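Local coordinates for penicillin binding protein 2X (Streptococcus thermophilus, PDB 5U47), which probably cross-links peptidoglycan strands in the septal cell wall as a transpeptidase of the divisome, and is a penicillin-binding protein, at residues M238-G243 with N555-T560. The protein carries 1 engineered substitution. Numbering follows the deposited sequence.
Sequences MEQTKG and NNFFAT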
loop_
_atom_site.group_PDB
_atom_site.type_symbol
_atom_site.label_atom_id
_atom_site.label_comp_id
_atom_site.label_asym_id
_atom_site.label_seq_id
_atom_site.Cartn_x
_atom_site.Cartn_y
_atom_site.Cartn_z
ATOM N N MET A 238 5.990 -12.284 16.391
ATOM C CA MET A 238 6.799 -13.262 15.653
ATOM C C MET A 238 7.632 -14.129 16.591
ATOM O O MET A 238 7.832 -15.303 16.313
ATOM C CB MET A 238 7.731 -12.582 14.656
ATOM C CG MET A 238 7.021 -11.831 13.556
ATOM S SD MET A 238 5.689 -12.783 12.803
ATOM C CE MET A 238 6.641 -14.145 12.126
ATOM N N GLU A 239 8.141 -13.544 17.672
ATOM C CA GLU A 239 8.898 -14.323 18.656
ATOM C C GLU A 239 7.986 -15.385 19.267
ATOM O O GLU A 239 8.389 -16.519 19.440
ATOM C CB GLU A 239 9.471 -13.429 19.743
ATOM C CG GLU A 239 10.545 -12.494 19.225
ATOM C CD GLU A 239 10.960 -11.422 20.222
ATOM O OE1 GLU A 239 10.408 -11.377 21.359
ATOM O OE2 GLU A 239 11.844 -10.618 19.850
ATOM N N GLN A 240 6.747 -15.017 19.557
ATOM C CA GLN A 240 5.780 -15.960 20.142
ATOM C C GLN A 240 5.304 -17.063 19.199
ATOM O O GLN A 240 5.146 -18.208 19.610
ATOM C CB GLN A 240 4.528 -15.221 20.582
ATOM C CG GLN A 240 4.637 -14.368 21.826
ATOM C CD GLN A 240 3.275 -13.784 22.160
ATOM O OE1 GLN A 240 2.659 -13.121 21.328
ATOM N NE2 GLN A 240 2.789 -14.049 23.364
ATOM N N THR A 241 5.043 -16.701 17.943
ATOM C CA THR A 241 4.489 -17.646 16.958
ATOM C C THR A 241 5.528 -18.425 16.151
ATOM O O THR A 241 5.315 -19.603 15.837
ATOM C CB THR A 241 3.576 -16.919 15.941
ATOM O OG1 THR A 241 4.324 -15.921 15.234
ATOM C CG2 THR A 241 2.410 -16.257 16.627
ATOM N N LYS A 242 6.649 -17.773 15.842
ATOM C CA LYS A 242 7.684 -18.324 14.948
ATOM C C LYS A 242 7.062 -18.769 13.610
ATOM O O LYS A 242 7.348 -19.864 13.103
ATOM C CB LYS A 242 8.479 -19.491 15.556
ATOM C CG LYS A 242 9.245 -19.210 16.840
ATOM C CD LYS A 242 8.402 -19.479 18.077
ATOM C CE LYS A 242 9.288 -19.501 19.308
ATOM N NZ LYS A 242 8.477 -19.654 20.541
ATOM N N GLY A 243 6.185 -17.927 13.065
ATOM C CA GLY A 243 5.560 -18.207 11.783
ATOM C C GLY A 243 6.544 -17.918 10.665
ATOM O O GLY A 243 7.527 -17.183 10.863
ATOM N N ASN A 555 -4.771 -18.749 20.180
ATOM C CA ASN A 555 -5.482 -17.511 19.830
ATOM C C ASN A 555 -5.123 -16.328 20.724
ATOM O O ASN A 555 -5.191 -15.189 20.287
ATOM C CB ASN A 555 -6.996 -17.724 19.764
ATOM C CG ASN A 555 -7.432 -18.404 18.475
ATOM O OD1 ASN A 555 -6.747 -18.328 17.454
ATOM N ND2 ASN A 555 -8.591 -19.043 18.505
ATOM N N ASN A 556 -4.711 -16.611 21.958
ATOM C CA ASN A 556 -4.290 -15.585 22.900
ATOM C C ASN A 556 -3.134 -14.745 22.369
ATOM O O ASN A 556 -2.935 -13.612 22.829
ATOM C CB ASN A 556 -3.862 -16.220 24.233
ATOM C CG ASN A 556 -5.012 -16.914 24.952
ATOM O OD1 ASN A 556 -6.177 -16.659 24.663
ATOM N ND2 ASN A 556 -4.684 -17.805 25.890
ATOM N N PHE A 557 -2.367 -15.285 21.418
ATOM C CA PHE A 557 -1.249 -14.523 20.867
ATOM C C PHE A 557 -1.691 -13.272 20.135
ATOM O O PHE A 557 -0.904 -12.336 20.030
ATOM C CB PHE A 557 -0.349 -15.342 19.932
ATOM C CG PHE A 557 0.385 -16.483 20.601
ATOM C CD1 PHE A 557 0.779 -16.420 21.928
ATOM C CD2 PHE A 557 0.777 -17.582 19.849
ATOM C CE1 PHE A 557 1.474 -17.468 22.514
ATOM C CE2 PHE A 557 1.488 -18.630 20.430
ATOM C CZ PHE A 557 1.834 -18.573 21.763
ATOM N N PHE A 558 -2.926 -13.241 19.634
ATOM C CA PHE A 558 -3.403 -12.038 18.950
ATOM C C PHE A 558 -3.432 -10.822 19.868
ATOM O O PHE A 558 -3.323 -9.690 19.395
ATOM C CB PHE A 558 -4.784 -12.233 18.319
ATOM C CG PHE A 558 -4.787 -13.069 17.077
ATOM C CD1 PHE A 558 -3.928 -12.783 16.026
ATOM C CD2 PHE A 558 -5.710 -14.092 16.921
ATOM C CE1 PHE A 558 -3.946 -13.538 14.862
ATOM C CE2 PHE A 558 -5.753 -14.842 15.747
ATOM C CZ PHE A 558 -4.869 -14.568 14.716
ATOM N N ALA A 559 -3.567 -11.055 21.172
ATOM C CA ALA A 559 -3.592 -9.960 22.141
ATOM C C ALA A 559 -2.269 -9.201 22.151
ATOM O O ALA A 559 -2.232 -8.030 22.490
ATOM C CB ALA A 559 -3.901 -10.470 23.519
ATOM N N THR A 560 -1.188 -9.893 21.802
ATOM C CA THR A 560 0.130 -9.297 21.745
ATOM C C THR A 560 0.211 -8.150 20.731
ATOM O O THR A 560 0.878 -7.145 20.967
ATOM C CB THR A 560 1.185 -10.376 21.376
ATOM O OG1 THR A 560 1.145 -11.425 22.352
ATOM C CG2 THR A 560 2.587 -9.788 21.319
#
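Thr560 OG1 donates a hydrogen bond to Gln240 OE1, modelled at a very short 2.5 Å, a length to be taken as doubtful. The link ties the last turn of helix 224-241 to segment 555-560, which leads into helix 558-572. In Gln240, CG lies anti to the carbonyl carbon (chi1 -73°) and CD continues straight on, which brings the amide to the Thr560 hydroxyl. The two side chains run past each other in opposite senses. Thr560 CG2 also lies 3.3 Å from Gln240 OE1, so the methyl borders the same oxygen.

The Gln240 side chain also covers Phe557. Gln240 CB sits 4.2 Å from the centroid of the Phe557 ring, over one face and only 9° off the ring normal, in a CH-pi contact. Further out, Gln240 NE2 comes within 3.4 Å of Phe557 CD1. The amide and ring planes stand 49° apart, so the amide is tilted against the ring and not stacked on it. Thr241 adds its methyl: Thr241 CG2 meets Phe557 CD2 obliquely at 3.8 Å.

The hydroxyl of Thr241 is used at the end of its own helix. Thr241 OG1 bonds to Phe237 O, one turn back, and weakly accepts Gly243 N at 3.5 Å. Lys242 takes positive phi and ends the helix, although its N still bonds to Met238 O.

The C-terminal end of helix 224-241 therefore lies beside segment 555-560. Gln233 NE2 bonds to Thr560 O, and Phe557 also touches Phe237. Thr241 is joined through its backbone to Thr552, in the loop after strand 541-548. Past Gly243 the chain enters strand 245-252, the antiparallel neighbour of 541-548 in the five-stranded sheet of the transpeptidase domain.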